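Local atomic coordinates of collagen alpha-1(XX) chain (Homo sapiens, PDB entry 5KF4), a protein that belongs to the collagens and carries fibronectin type III domains, through which it probably takes part in the organisation of the extracellular matrix. Residues Lys40-Trp45 against Ser79-Tyr84. Residues are numbered along the deposited sequence; the frame is centred on the assembly and turned at random.
Sequences KYLIVW and SVFPIY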
# COMPACT_ATOMS: atom_id res chain seq x y z
N LYS A 40 -2.13 -8.09 -10.12
CA LYS A 40 -1.23 -7.11 -9.51
C LYS A 40 -1.78 -6.47 -8.22
O LYS A 40 -2.96 -6.61 -7.90
CB LYS A 40 -0.91 -5.99 -10.51
CG LYS A 40 -0.22 -6.41 -11.81
CD LYS A 40 1.20 -6.89 -11.54
CE LYS A 40 1.82 -7.53 -12.77
NZ LYS A 40 3.24 -7.91 -12.54
N TYR A 41 -0.90 -5.77 -7.50
CA TYR A 41 -1.28 -4.90 -6.38
C TYR A 41 -0.74 -3.48 -6.57
O TYR A 41 0.42 -3.31 -6.93
CB TYR A 41 -0.77 -5.44 -5.04
CG TYR A 41 -1.54 -6.59 -4.44
CD1 TYR A 41 -2.78 -6.38 -3.84
CD2 TYR A 41 -1.02 -7.88 -4.43
CE1 TYR A 41 -3.49 -7.41 -3.28
CE2 TYR A 41 -1.73 -8.93 -3.87
CZ TYR A 41 -2.96 -8.69 -3.29
OH TYR A 41 -3.67 -9.73 -2.73
N LEU A 42 -1.57 -2.47 -6.31
CA LEU A 42 -1.09 -1.09 -6.30
C LEU A 42 -0.82 -0.60 -4.88
O LEU A 42 -1.73 -0.58 -4.04
CB LEU A 42 -2.09 -0.15 -6.98
CG LEU A 42 -1.76 1.34 -6.81
CD1 LEU A 42 -0.47 1.73 -7.52
CD2 LEU A 42 -2.91 2.24 -7.24
N ILE A 43 0.41 -0.17 -4.63
CA ILE A 43 0.82 0.37 -3.33
C ILE A 43 1.10 1.87 -3.39
O ILE A 43 1.88 2.33 -4.23
CB ILE A 43 2.06 -0.37 -2.80
CG1 ILE A 43 1.74 -1.85 -2.59
CG2 ILE A 43 2.55 0.26 -1.51
CD1 ILE A 43 2.92 -2.76 -2.76
N VAL A 44 0.47 2.63 -2.50
CA VAL A 44 0.56 4.09 -2.50
C VAL A 44 1.00 4.62 -1.13
O VAL A 44 0.41 4.27 -0.11
CB VAL A 44 -0.80 4.74 -2.84
CG1 VAL A 44 -0.67 6.25 -2.93
CG2 VAL A 44 -1.36 4.15 -4.13
N TRP A 45 2.04 5.45 -1.11
CA TRP A 45 2.41 6.12 0.14
C TRP A 45 2.75 7.60 -0.06
O TRP A 45 3.39 7.97 -1.04
CB TRP A 45 3.60 5.40 0.81
CG TRP A 45 4.86 5.41 0.01
CD1 TRP A 45 5.96 6.19 0.24
CD2 TRP A 45 5.16 4.61 -1.14
NE1 TRP A 45 6.93 5.92 -0.70
CE2 TRP A 45 6.46 4.96 -1.56
CE3 TRP A 45 4.45 3.64 -1.86
CZ2 TRP A 45 7.07 4.37 -2.66
CZ3 TRP A 45 5.06 3.06 -2.95
CH2 TRP A 45 6.36 3.42 -3.34
N SER A 79 -1.18 2.77 1.38
CA SER A 79 -2.35 2.08 0.84
C SER A 79 -1.98 0.87 -0.02
O SER A 79 -0.97 0.87 -0.72
CB SER A 79 -3.21 3.05 0.03
OG SER A 79 -3.66 4.12 0.84
N VAL A 80 -2.83 -0.16 0.04
CA VAL A 80 -2.66 -1.36 -0.78
C VAL A 80 -3.89 -1.61 -1.64
O VAL A 80 -4.95 -1.94 -1.12
CB VAL A 80 -2.40 -2.60 0.08
CG1 VAL A 80 -2.23 -3.84 -0.79
CG2 VAL A 80 -1.18 -2.39 0.95
N PHE A 81 -3.75 -1.48 -2.95
CA PHE A 81 -4.86 -1.66 -3.88
C PHE A 81 -4.69 -2.94 -4.70
O PHE A 81 -3.69 -3.10 -5.40
CB PHE A 81 -4.98 -0.47 -4.82
CG PHE A 81 -5.39 0.81 -4.14
CD1 PHE A 81 -6.73 1.13 -4.00
CD2 PHE A 81 -4.43 1.69 -3.66
CE1 PHE A 81 -7.11 2.30 -3.38
CE2 PHE A 81 -4.81 2.87 -3.04
CZ PHE A 81 -6.15 3.18 -2.90
N PRO A 82 -5.67 -3.85 -4.62
CA PRO A 82 -5.57 -5.05 -5.45
C PRO A 82 -5.92 -4.78 -6.91
O PRO A 82 -6.89 -4.06 -7.19
CB PRO A 82 -6.59 -6.00 -4.81
CG PRO A 82 -7.60 -5.10 -4.17
CD PRO A 82 -6.88 -3.84 -3.77
N ILE A 83 -5.17 -5.38 -7.83
CA ILE A 83 -5.44 -5.19 -9.25
C ILE A 83 -5.81 -6.52 -9.92
O ILE A 83 -4.96 -7.38 -10.12
CB ILE A 83 -4.23 -4.56 -9.98
CG1 ILE A 83 -3.78 -3.26 -9.30
CG2 ILE A 83 -4.54 -4.34 -11.46
CD1 ILE A 83 -4.83 -2.18 -9.26
N TYR A 84 -7.09 -6.66 -10.22
CA TYR A 84 -7.62 -7.82 -10.92
C TYR A 84 -8.08 -7.37 -12.31
O TYR A 84 -7.89 -6.22 -12.69
CB TYR A 84 -8.79 -8.44 -10.15
CG TYR A 84 -8.43 -9.09 -8.83
CD1 TYR A 84 -8.20 -8.32 -7.69
CD2 TYR A 84 -8.35 -10.47 -8.70
CE1 TYR A 84 -7.89 -8.90 -6.48
CE2 TYR A 84 -8.04 -11.06 -7.49
CZ TYR A 84 -7.81 -10.27 -6.39
OH TYR A 84 -7.49 -10.85 -5.18
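L42 and F81 face each other as a hydrogen-bonded antiparallel pair, their side chains lying side by side with CB of L42 3.6 Å from CB of F81. The F81 ring stands with its CG anti to the carbonyl carbon (chi1 -67°), which carries CE2 along the strand to within 3.8 Å of CG2 of V44; L42 O lies at the edge of the same ring, in its plane. CD1 of I83, two residues on along the same strand as F81, also reaches CB of L42, at 4.1 Å. These residues line one face of the sheet together with K40 and S79. On the opposite face the Y41 ring crosses P82, with CE1 3.7 Å from CB of the proline, and CD1 meets CG1 of V80 at 4.0 Å.

Behind the side chains runs a ladder of paired backbone bonds: K40 with I83, L42 with F81 and V44 with S79. At its K40 end, K40 N donates to I83 O at 2.9 Å, nearly straight at 166°.

Y41 also meets W31 edge-to-face across the fibronectin type III sandwich, and I43 packs on T65 and L67 of the facing sheet. Strands 40-47 and 75-84 are the inner pair of the four-stranded sheet, flanked by strands 54-59 and 87-97.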